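Local coordinates for protein similar to N-acetyltransferase (Staphylococcus aureus subsp. aureus, PDB 4MBU) that probably transfers an acetyl group from acetyl-coenzyme A to an amine, as a Gcn5-related N-acetyltransferase whose acceptor substrate is not established, at residues A[46-51]-A[67-72]; A[56-61]-A[96-101]; A[29-34]-A[153-158]; A[18-23]-A[39-44]. One frame throughout, in Å; residues are numbered along the deposited sequence.

Contact 1: A[46-51]-A[67-72]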
# COMPACT_ATOMS: atom_id res chain seq x y z
N GLU A 46 -19.21 -4.84 -29.60
CA GLU A 46 -20.31 -4.07 -30.17
C GLU A 46 -20.83 -3.05 -29.16
O GLU A 46 -21.12 -1.91 -29.50
CB GLU A 46 -21.44 -4.99 -30.63
CG GLU A 46 -21.13 -5.81 -31.88
CD GLU A 46 -22.29 -6.70 -32.31
OE1 GLU A 46 -23.37 -6.62 -31.68
OE2 GLU A 46 -22.13 -7.47 -33.28
N THR A 47 -20.93 -3.48 -27.90
CA THR A 47 -21.34 -2.60 -26.81
C THR A 47 -20.37 -1.42 -26.60
O THR A 47 -20.80 -0.27 -26.44
CB THR A 47 -21.49 -3.39 -25.50
OG1 THR A 47 -22.53 -4.36 -25.65
CG2 THR A 47 -21.82 -2.47 -24.33
N LYS A 48 -19.07 -1.72 -26.61
CA LYS A 48 -18.05 -0.67 -26.52
C LYS A 48 -18.18 0.29 -27.70
O LYS A 48 -17.99 1.49 -27.54
CB LYS A 48 -16.64 -1.29 -26.50
CG LYS A 48 -16.25 -1.98 -25.19
CD LYS A 48 -15.48 -1.03 -24.30
CE LYS A 48 -15.27 -1.59 -22.90
NZ LYS A 48 -14.69 -0.52 -22.02
N GLN A 49 -18.50 -0.24 -28.87
CA GLN A 49 -18.68 0.60 -30.05
C GLN A 49 -19.89 1.52 -29.90
O GLN A 49 -19.83 2.70 -30.25
CB GLN A 49 -18.79 -0.23 -31.33
CG GLN A 49 -17.46 -0.82 -31.80
CD GLN A 49 -17.43 -1.08 -33.30
OE1 GLN A 49 -18.30 -1.79 -33.84
NE2 GLN A 49 -16.44 -0.51 -33.98
N ARG A 50 -20.99 0.98 -29.37
CA ARG A 50 -22.19 1.78 -29.14
C ARG A 50 -21.93 2.88 -28.10
O ARG A 50 -22.42 4.00 -28.23
CB ARG A 50 -23.36 0.90 -28.67
CG ARG A 50 -23.82 -0.16 -29.67
CD ARG A 50 -25.18 -0.72 -29.27
NE ARG A 50 -25.26 -1.04 -27.84
CZ ARG A 50 -25.09 -2.26 -27.33
NH1 ARG A 50 -24.83 -3.29 -28.13
NH2 ARG A 50 -25.17 -2.45 -26.02
N ASN A 51 -21.16 2.55 -27.07
CA ASN A 51 -20.90 3.47 -25.97
C ASN A 51 -19.74 4.43 -26.22
O ASN A 51 -19.40 5.21 -25.34
CB ASN A 51 -20.68 2.70 -24.67
CG ASN A 51 -21.94 1.99 -24.19
OD1 ASN A 51 -23.05 2.37 -24.56
ND2 ASN A 51 -21.77 0.97 -23.36
N PHE A 67 -4.02 -5.77 -25.34
CA PHE A 67 -5.16 -4.87 -25.53
C PHE A 67 -5.52 -4.13 -24.25
O PHE A 67 -5.07 -4.50 -23.18
CB PHE A 67 -6.37 -5.60 -26.14
CG PHE A 67 -7.18 -6.38 -25.16
CD1 PHE A 67 -6.82 -7.68 -24.81
CD2 PHE A 67 -8.34 -5.84 -24.61
CE1 PHE A 67 -7.59 -8.42 -23.90
CE2 PHE A 67 -9.12 -6.57 -23.71
CZ PHE A 67 -8.74 -7.85 -23.35
N ALA A 68 -6.31 -3.06 -24.39
CA ALA A 68 -6.62 -2.18 -23.27
C ALA A 68 -7.87 -1.38 -23.53
O ALA A 68 -8.16 -0.99 -24.67
CB ALA A 68 -5.47 -1.24 -22.99
N THR A 69 -8.63 -1.11 -22.48
CA THR A 69 -9.85 -0.36 -22.64
C THR A 69 -10.21 0.42 -21.38
O THR A 69 -9.63 0.18 -20.31
CB THR A 69 -11.02 -1.30 -23.06
OG1 THR A 69 -12.19 -0.51 -23.35
CG2 THR A 69 -11.35 -2.28 -21.94
N PHE A 70 -11.13 1.37 -21.50
CA PHE A 70 -11.73 1.93 -20.29
C PHE A 70 -13.25 2.04 -20.40
O PHE A 70 -13.81 1.95 -21.50
CB PHE A 70 -11.05 3.22 -19.79
CG PHE A 70 -11.22 4.43 -20.69
CD1 PHE A 70 -10.11 5.07 -21.22
CD2 PHE A 70 -12.48 4.97 -20.96
CE1 PHE A 70 -10.25 6.21 -22.01
CE2 PHE A 70 -12.62 6.09 -21.78
CZ PHE A 70 -11.51 6.71 -22.29
N GLY A 71 -13.91 2.22 -19.26
CA GLY A 71 -15.35 2.34 -19.23
C GLY A 71 -15.81 2.82 -17.87
O GLY A 71 -15.04 3.43 -17.14
N SER A 72 -17.06 2.52 -17.53
CA SER A 72 -17.67 3.04 -16.30
C SER A 72 -17.00 2.44 -15.07
O SER A 72 -16.63 1.27 -15.07
CB SER A 72 -19.17 2.73 -16.30
OG SER A 72 -19.71 2.80 -15.00

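Contact 2: A[56-61]-A[96-101]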
# COMPACT_ATOMS: atom_id res chain seq x y z
N PHE A 56 -7.90 -0.37 -27.46
CA PHE A 56 -6.64 -0.28 -28.19
C PHE A 56 -5.96 -1.63 -28.15
O PHE A 56 -6.10 -2.37 -27.18
CB PHE A 56 -5.74 0.79 -27.57
CG PHE A 56 -6.34 2.16 -27.57
CD1 PHE A 56 -6.49 2.86 -28.77
CD2 PHE A 56 -6.76 2.75 -26.39
CE1 PHE A 56 -7.04 4.13 -28.78
CE2 PHE A 56 -7.32 4.02 -26.39
CZ PHE A 56 -7.46 4.71 -27.59
N VAL A 57 -5.25 -1.96 -29.22
CA VAL A 57 -4.40 -3.13 -29.25
C VAL A 57 -2.97 -2.70 -29.57
O VAL A 57 -2.73 -1.72 -30.29
CB VAL A 57 -4.86 -4.20 -30.28
CG1 VAL A 57 -6.22 -4.75 -29.90
CG2 VAL A 57 -4.89 -3.61 -31.69
N PHE A 58 -2.04 -3.44 -28.98
CA PHE A 58 -0.64 -3.41 -29.37
C PHE A 58 -0.45 -4.60 -30.27
O PHE A 58 -0.67 -5.78 -29.85
CB PHE A 58 0.28 -3.55 -28.17
CG PHE A 58 1.73 -3.54 -28.52
CD1 PHE A 58 2.46 -2.37 -28.44
CD2 PHE A 58 2.36 -4.70 -28.94
CE1 PHE A 58 3.80 -2.36 -28.77
CE2 PHE A 58 3.70 -4.70 -29.28
CZ PHE A 58 4.42 -3.52 -29.19
N GLU A 59 -0.03 -4.27 -31.49
CA GLU A 59 0.19 -5.23 -32.57
C GLU A 59 1.65 -5.17 -33.02
O GLU A 59 2.21 -4.08 -33.22
CB GLU A 59 -0.74 -4.91 -33.74
CG GLU A 59 -0.55 -5.77 -34.98
CD GLU A 59 -1.47 -5.38 -36.13
OE1 GLU A 59 -1.22 -4.34 -36.77
OE2 GLU A 59 -2.46 -6.10 -36.38
N GLU A 60 2.27 -6.34 -33.17
CA GLU A 60 3.65 -6.42 -33.64
C GLU A 60 3.85 -7.63 -34.55
O GLU A 60 3.46 -8.74 -34.21
CB GLU A 60 4.63 -6.50 -32.47
CG GLU A 60 6.09 -6.56 -32.87
CD GLU A 60 7.01 -6.64 -31.66
OE1 GLU A 60 7.58 -5.60 -31.27
OE2 GLU A 60 7.18 -7.75 -31.11
N ASN A 61 4.47 -7.40 -35.72
CA ASN A 61 4.68 -8.46 -36.71
C ASN A 61 3.40 -9.21 -37.04
O ASN A 61 3.40 -10.44 -37.14
CB ASN A 61 5.77 -9.43 -36.24
CG ASN A 61 7.13 -8.77 -36.12
OD1 ASN A 61 7.47 -7.87 -36.90
ND2 ASN A 61 7.92 -9.19 -35.13
N LYS A 96 8.28 -6.29 -22.57
CA LYS A 96 8.53 -5.50 -23.77
C LYS A 96 8.02 -4.05 -23.66
O LYS A 96 8.13 -3.28 -24.62
CB LYS A 96 7.90 -6.18 -24.99
CG LYS A 96 8.34 -7.62 -25.17
CD LYS A 96 7.85 -8.19 -26.50
CE LYS A 96 8.42 -7.39 -27.65
NZ LYS A 96 8.23 -8.07 -28.95
N GLY A 97 7.47 -3.69 -22.50
CA GLY A 97 6.93 -2.35 -22.31
C GLY A 97 5.59 -2.14 -23.00
O GLY A 97 5.18 -1.00 -23.27
N ILE A 98 4.88 -3.23 -23.27
CA ILE A 98 3.59 -3.16 -23.95
C ILE A 98 2.49 -2.59 -23.04
O ILE A 98 1.68 -1.75 -23.46
CB ILE A 98 3.18 -4.55 -24.48
CG1 ILE A 98 4.13 -4.96 -25.61
CG2 ILE A 98 1.75 -4.54 -25.01
CD1 ILE A 98 4.02 -6.43 -25.94
N ALA A 99 2.47 -3.03 -21.78
CA ALA A 99 1.52 -2.50 -20.80
C ALA A 99 1.70 -0.99 -20.66
O ALA A 99 0.73 -0.24 -20.68
CB ALA A 99 1.70 -3.19 -19.45
N SER A 100 2.95 -0.55 -20.53
CA SER A 100 3.27 0.87 -20.41
C SER A 100 2.76 1.70 -21.60
O SER A 100 2.17 2.78 -21.41
CB SER A 100 4.78 1.03 -20.23
OG SER A 100 5.15 2.40 -20.19
N GLN A 101 2.98 1.22 -22.81
CA GLN A 101 2.52 1.93 -24.01
C GLN A 101 0.99 1.99 -24.09
O GLN A 101 0.41 3.02 -24.49
CB GLN A 101 3.11 1.29 -25.28
CG GLN A 101 4.62 1.49 -25.43
CD GLN A 101 5.15 0.95 -26.76
OE1 GLN A 101 4.63 1.27 -27.83
NE2 GLN A 101 6.18 0.13 -26.69

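Contact 3: A[29-34]-A[153-158]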
# COMPACT_ATOMS: atom_id res chain seq x y z
N ALA A 29 -5.91 -11.72 -12.55
CA ALA A 29 -6.07 -10.47 -13.27
C ALA A 29 -7.53 -10.24 -13.67
O ALA A 29 -7.96 -9.11 -13.91
CB ALA A 29 -5.17 -10.44 -14.50
N VAL A 30 -8.29 -11.33 -13.76
CA VAL A 30 -9.73 -11.27 -14.03
C VAL A 30 -10.43 -12.08 -12.93
O VAL A 30 -10.16 -13.28 -12.78
CB VAL A 30 -10.08 -11.91 -15.39
CG1 VAL A 30 -11.53 -11.64 -15.74
CG2 VAL A 30 -9.17 -11.36 -16.49
N TYR A 31 -11.31 -11.43 -12.16
CA TYR A 31 -12.05 -12.12 -11.11
C TYR A 31 -13.20 -12.95 -11.73
O TYR A 31 -14.37 -12.80 -11.38
CB TYR A 31 -12.59 -11.14 -10.05
CG TYR A 31 -11.57 -10.62 -9.04
CD1 TYR A 31 -10.21 -10.59 -9.33
CD2 TYR A 31 -11.97 -10.16 -7.79
CE1 TYR A 31 -9.28 -10.11 -8.41
CE2 TYR A 31 -11.04 -9.66 -6.85
CZ TYR A 31 -9.70 -9.65 -7.18
OH TYR A 31 -8.75 -9.17 -6.29
N THR A 32 -12.83 -13.84 -12.66
CA THR A 32 -13.79 -14.68 -13.37
C THR A 32 -13.25 -16.11 -13.30
O THR A 32 -12.05 -16.32 -13.18
CB THR A 32 -13.93 -14.23 -14.83
OG1 THR A 32 -14.46 -12.90 -14.87
CG2 THR A 32 -14.88 -15.14 -15.62
N TYR A 33 -14.14 -17.10 -13.35
CA TYR A 33 -13.69 -18.48 -13.28
C TYR A 33 -13.66 -19.16 -14.65
O TYR A 33 -12.69 -19.85 -14.98
CB TYR A 33 -14.56 -19.28 -12.31
CG TYR A 33 -14.63 -18.72 -10.91
CD1 TYR A 33 -13.52 -18.72 -10.07
CD2 TYR A 33 -15.82 -18.20 -10.41
CE1 TYR A 33 -13.60 -18.21 -8.77
CE2 TYR A 33 -15.91 -17.69 -9.12
CZ TYR A 33 -14.79 -17.69 -8.31
OH TYR A 33 -14.88 -17.19 -7.02
N LYS A 34 -14.73 -18.98 -15.43
CA LYS A 34 -14.93 -19.68 -16.70
C LYS A 34 -14.43 -18.87 -17.89
O LYS A 34 -14.63 -17.65 -17.95
CB LYS A 34 -16.42 -19.97 -16.91
CG LYS A 34 -17.01 -21.02 -15.98
CD LYS A 34 -18.53 -21.10 -16.17
CE LYS A 34 -19.20 -22.02 -15.14
NZ LYS A 34 -19.02 -23.48 -15.44
N TYR A 153 -8.03 -19.29 -2.53
CA TYR A 153 -7.64 -18.29 -1.54
C TYR A 153 -8.38 -16.95 -1.68
O TYR A 153 -8.95 -16.63 -2.73
CB TYR A 153 -6.12 -18.12 -1.48
CG TYR A 153 -5.44 -17.92 -2.81
CD1 TYR A 153 -5.45 -16.67 -3.43
CD2 TYR A 153 -4.75 -18.95 -3.43
CE1 TYR A 153 -4.81 -16.46 -4.64
CE2 TYR A 153 -4.11 -18.76 -4.65
CZ TYR A 153 -4.15 -17.51 -5.25
OH TYR A 153 -3.51 -17.30 -6.46
N TRP A 154 -8.38 -16.19 -0.59
CA TRP A 154 -9.05 -14.90 -0.58
C TRP A 154 -8.18 -13.86 -1.27
O TRP A 154 -6.96 -13.92 -1.21
CB TRP A 154 -9.41 -14.51 0.86
CG TRP A 154 -10.45 -15.43 1.43
CD1 TRP A 154 -10.23 -16.49 2.27
CD2 TRP A 154 -11.86 -15.41 1.16
NE1 TRP A 154 -11.43 -17.12 2.56
CE2 TRP A 154 -12.44 -16.47 1.89
CE3 TRP A 154 -12.68 -14.59 0.38
CZ2 TRP A 154 -13.81 -16.74 1.86
CZ3 TRP A 154 -14.04 -14.85 0.35
CH2 TRP A 154 -14.60 -15.92 1.08
N LEU A 155 -8.82 -12.91 -1.95
CA LEU A 155 -8.15 -11.93 -2.80
C LEU A 155 -8.47 -10.52 -2.30
O LEU A 155 -9.62 -10.22 -1.92
CB LEU A 155 -8.62 -12.04 -4.25
CG LEU A 155 -8.64 -13.40 -4.95
CD1 LEU A 155 -9.22 -13.26 -6.36
CD2 LEU A 155 -7.23 -13.97 -5.01
N ASP A 156 -7.44 -9.68 -2.34
CA ASP A 156 -7.54 -8.28 -1.95
C ASP A 156 -7.46 -7.42 -3.21
O ASP A 156 -6.59 -7.62 -4.05
CB ASP A 156 -6.40 -7.89 -1.01
CG ASP A 156 -6.37 -8.72 0.28
OD1 ASP A 156 -7.37 -9.39 0.61
OD2 ASP A 156 -5.33 -8.70 0.97
N LEU A 157 -8.37 -6.46 -3.33
CA LEU A 157 -8.38 -5.58 -4.48
C LEU A 157 -7.89 -4.20 -4.09
O LEU A 157 -8.47 -3.54 -3.22
CB LEU A 157 -9.79 -5.49 -5.07
CG LEU A 157 -9.90 -4.64 -6.34
CD1 LEU A 157 -9.19 -5.35 -7.49
CD2 LEU A 157 -11.36 -4.37 -6.70
N ALA A 158 -6.81 -3.75 -4.72
CA ALA A 158 -6.28 -2.42 -4.47
C ALA A 158 -6.80 -1.44 -5.53
O ALA A 158 -6.92 -1.78 -6.70
CB ALA A 158 -4.77 -2.44 -4.46

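Contact 4: A[18-23]-A[39-44]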
# COMPACT_ATOMS: atom_id res chain seq x y z
N ALA A 18 -8.20 -14.86 -26.72
CA ALA A 18 -7.22 -15.82 -26.21
C ALA A 18 -6.53 -15.19 -25.01
O ALA A 18 -6.48 -15.79 -23.92
CB ALA A 18 -6.21 -16.19 -27.28
N ILE A 19 -6.08 -13.95 -25.20
CA ILE A 19 -5.32 -13.26 -24.17
C ILE A 19 -6.18 -13.24 -22.90
O ILE A 19 -5.73 -13.69 -21.83
CB ILE A 19 -4.93 -11.82 -24.61
CG1 ILE A 19 -4.02 -11.86 -25.83
CG2 ILE A 19 -4.24 -11.08 -23.48
CD1 ILE A 19 -3.64 -10.46 -26.35
N TYR A 20 -7.43 -12.81 -23.05
CA TYR A 20 -8.33 -12.65 -21.91
C TYR A 20 -8.49 -13.99 -21.23
O TYR A 20 -8.34 -14.10 -20.02
CB TYR A 20 -9.68 -12.12 -22.37
CG TYR A 20 -10.63 -11.66 -21.27
CD1 TYR A 20 -10.38 -10.50 -20.54
CD2 TYR A 20 -11.80 -12.37 -21.00
CE1 TYR A 20 -11.27 -10.07 -19.56
CE2 TYR A 20 -12.69 -11.95 -20.03
CZ TYR A 20 -12.41 -10.80 -19.31
OH TYR A 20 -13.31 -10.39 -18.35
N ASN A 21 -8.74 -15.03 -22.03
CA ASN A 21 -9.02 -16.33 -21.42
C ASN A 21 -7.80 -16.89 -20.70
O ASN A 21 -7.94 -17.55 -19.67
CB ASN A 21 -9.59 -17.33 -22.43
CG ASN A 21 -11.07 -17.14 -22.67
OD1 ASN A 21 -11.76 -16.54 -21.84
ND2 ASN A 21 -11.56 -17.65 -23.80
N ASP A 22 -6.61 -16.59 -21.22
CA ASP A 22 -5.40 -17.05 -20.56
C ASP A 22 -5.39 -16.45 -19.16
O ASP A 22 -5.18 -17.14 -18.15
CB ASP A 22 -4.16 -16.61 -21.34
CG ASP A 22 -3.01 -17.60 -21.23
OD1 ASP A 22 -3.26 -18.82 -21.31
OD2 ASP A 22 -1.85 -17.16 -21.06
N ALA A 23 -5.73 -15.16 -19.10
CA ALA A 23 -5.71 -14.44 -17.84
C ALA A 23 -6.75 -15.03 -16.89
O ALA A 23 -6.53 -15.09 -15.67
CB ALA A 23 -5.96 -12.96 -18.08
N ASP A 39 -18.77 -15.21 -28.77
CA ASP A 39 -19.99 -14.40 -28.89
C ASP A 39 -20.08 -13.35 -27.79
O ASP A 39 -20.52 -12.22 -28.02
CB ASP A 39 -21.24 -15.29 -28.85
CG ASP A 39 -21.32 -16.26 -30.02
OD1 ASP A 39 -20.59 -16.06 -31.02
OD2 ASP A 39 -22.12 -17.21 -29.93
N GLU A 40 -19.68 -13.73 -26.58
CA GLU A 40 -19.64 -12.80 -25.46
C GLU A 40 -18.65 -11.67 -25.77
O GLU A 40 -18.94 -10.49 -25.53
CB GLU A 40 -19.26 -13.53 -24.16
CG GLU A 40 -20.42 -14.32 -23.56
CD GLU A 40 -19.97 -15.39 -22.58
OE1 GLU A 40 -18.79 -15.79 -22.63
OE2 GLU A 40 -20.80 -15.84 -21.76
N ARG A 41 -17.50 -12.04 -26.32
CA ARG A 41 -16.48 -11.06 -26.68
C ARG A 41 -16.96 -10.12 -27.80
O ARG A 41 -16.72 -8.91 -27.76
CB ARG A 41 -15.17 -11.77 -27.03
CG ARG A 41 -14.01 -10.86 -27.41
CD ARG A 41 -13.74 -9.76 -26.39
NE ARG A 41 -13.44 -10.25 -25.04
CZ ARG A 41 -12.92 -9.50 -24.08
NH1 ARG A 41 -12.62 -8.23 -24.31
NH2 ARG A 41 -12.68 -10.01 -22.87
N ILE A 42 -17.69 -10.68 -28.77
CA ILE A 42 -18.22 -9.87 -29.87
C ILE A 42 -19.29 -8.90 -29.36
O ILE A 42 -19.34 -7.74 -29.78
CB ILE A 42 -18.76 -10.75 -31.02
CG1 ILE A 42 -17.61 -11.49 -31.70
CG2 ILE A 42 -19.50 -9.91 -32.04
CD1 ILE A 42 -18.05 -12.68 -32.55
N ALA A 43 -20.14 -9.38 -28.45
CA ALA A 43 -21.15 -8.52 -27.84
C ALA A 43 -20.48 -7.39 -27.05
O ALA A 43 -20.93 -6.24 -27.07
CB ALA A 43 -22.06 -9.34 -26.93
N TRP A 44 -19.39 -7.73 -26.36
CA TRP A 44 -18.59 -6.76 -25.62
C TRP A 44 -18.07 -5.67 -26.56
O TRP A 44 -18.23 -4.48 -26.29
CB TRP A 44 -17.44 -7.49 -24.91
CG TRP A 44 -16.35 -6.62 -24.31
CD1 TRP A 44 -16.31 -6.10 -23.04
CD2 TRP A 44 -15.13 -6.22 -24.94
NE1 TRP A 44 -15.14 -5.40 -22.86
CE2 TRP A 44 -14.41 -5.45 -24.01
CE3 TRP A 44 -14.59 -6.43 -26.22
CZ2 TRP A 44 -13.17 -4.89 -24.32
CZ3 TRP A 44 -13.36 -5.88 -26.51
CH2 TRP A 44 -12.66 -5.12 -25.57

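Contact 1: A[46-51]-A[67-72]
Lys48 and Thr69 reach toward each other tip to tip, and the ammonium group NZ of Lys48 donates a hydrogen bond to OG1 of Thr69 at 2.8 Å. The same nitrogen, NZ of Lys48, lies 2.7 Å from the carbonyl oxygen O of Phe70. The same ammonium also forms a salt bridge with Glu53, probably offsetting the cost of burying its charge. The hydrogen bond draws the preceding carbon in as well, leaving CE of Lys48 3.3 Å from OG1 of Thr69. A bend at chi2 of -95° in Lys48 steers the otherwise extended chain toward the strand. The span is considerable, since the short segments of helix 38-50 and strand 63-72 have axes 10.7 Å apart at closest approach, inclined by 62°. A long lysine suits that distance, and Gly71, the strand residue nearest to Lys48 by CA position, has no side chain to crowd the ammonium. This is the alpha/beta layering of the GNAT fold, in which a helix from the N-terminal part of the domain covers the central sheet. Thr69 OG1 is also hydrogen-bonded to the carbonyl of Pro54, which ties its hydroxyl to the loop leading into strand 55-60. Backbone bonds between Thr69 and Ser86 and between Gly71 and Glu84 set the strand in the sheet.

Contact 2: A[56-61]-A[96-101]
Phe58 and Ile98 make the apolar part of this contact, where strand 55-60 meets the start of helix 98-112. CG1 of Ile98 stands over the centre of the Phe58 ring, 3.7 Å from the centroid and 11° off the ring normal, a well-aligned CH-pi interaction. The second branch of the isoleucine packs on the root of the same side chain, CG2 of Ile98 lying 3.6 Å from CB of Phe58. With CG anti to the backbone N (chi1 179°), the phenylalanine presents its ring face to this beta-branched residue, whose two arms spread over ring and stem together.

A polar group meets the ring differently. The amide of Gln101 comes to its edge, with OE1 in the ring plane and 3.8 Å from CE1 of Phe58; amide and ring planes are 85° apart.

The charged part is a salt bridge between Glu60 and Lys96, whose side chains come from opposite directions. NZ of Lys96 is modelled 2.4 Å from OE2 of Glu60, a very short separation whose exact value is doubtful. The glutamate is extended beyond CG, while a bend at chi3 turns the end of the lysine toward the carboxylate.

Gly97 takes the N-cap position of the helix with a positive phi, a conformation that favours glycine. In GNAT enzymes the loop and helix start following the fourth strand form the pyrophosphate-binding element for acetyl-coenzyme A, so this contact probably joins the start of that helix to strand 55-60: aromatic and aliphatic carbon lies on the buried side, and opposite charges pair at the more exposed end.

Contact 3: A[29-34]-A[153-158]
An inverse gamma turn centred on Tyr31, in the loop between helices 13-26 and 38-50, brings its aromatic side chain up to strand 153-163. In GNAT enzymes the loop joining the first two helices commonly borders the acceptor-substrate site, and this one probably does too. CD1 of Leu155 lies over one face of the Tyr31 ring, offset toward the rim, 3.9 Å from the centroid and 17° off the normal, a CH-pi contact. CD1 of Leu155 comes nearest to CZ of Tyr31, 3.7 Å, on the hydroxyl-bearing side. Tyrosine suits the place because its flat ring receives a leucine methyl while its hydroxyl extends farther, where OH of Tyr31 is 3.5 Å from CB of Leu155. That hydroxyl is hydrogen-bonded to Asp123, so the polar tip of a largely buried ring is satisfied. Leu157 adds a looser apolar contact, CD1 of Leu157 lying 4.3 Å from CZ of Tyr31. The two leucines alternate with Asp156, whose CB points away from the loop, as expected of successive residues in an extended strand.

Lys150 NZ hydrogen-bonds to the carbonyls of Val30 and Thr32, fixing the loop on both sides of Tyr31. Tyr79 of the second subunit meets the Tyr31 ring, so the contact lies at a subunit interface. Within its own chain, strand 153-163 runs between strands 117-123 and 139-150, while Val30 packs back against helix 13-26.

Contact 4: A[18-23]-A[39-44]
Helices 13-26 and 38-50, the N-terminal helical pair of the GNAT domain, are joined here by a cation-pi interaction between Tyr20 and Arg41. NH2 of Arg41 stands over the centre of the tyrosine ring in a close approach, 3.1 Å from CG of Tyr20. CZ of Arg41 is 4.4 Å from the centroid of the Tyr20 ring and 17° off the normal. Guanidinium and ring planes are 67° apart, so the cation comes down on the ring steeply, leading with one nitrogen, instead of stacking flat upon it. Bends at chi2 and chi3 curl the arginine into this position. On its own helix NH1 of Arg41 lies over the Trp44 ring. Arginine suits the site because its charge is spread over a planar group whose two terminal nitrogens can each face a ring, while NE of Arg41 hydrogen-bonds to the side chain of Gln36 in the loop before helix 38-50.

Tyr20 also packs edge-to-face with Tyr88 of strand 82-89 and touches Trp76 of the second subunit. Leu13, Ile16 and Leu17 of helix 13-26 flank Arg41, and Phe67 of strand 63-72 packs against it, placing the charged group between the helical pair and the sheet.

Contacts 1 and 4 share helix 38-50, lie about 13 Å apart between centres, and touch where Phe67 meets Arg41, Trp44 and Tyr20. Contact 2 follows on the same sheet, its strand 55-60 pairing with strand 63-72 of contact 1, with centres about 18 Å apart. Contact 3 reaches that sheet through strand 153-163; it lies about 24 Å from contact 2 between centres, on the opposite side of the chain's centre, and touches contact 4 through Val30. Along the chain contact 4 closes before contact 1 opens, contacts 1 and 2 interleave, as do contacts 3 and 4, and contact 3 brackets contacts 1 and 2. Through contacts 1 and 3, helix 38-50 and the loop before it thus meet separate strands of one GNAT sheet.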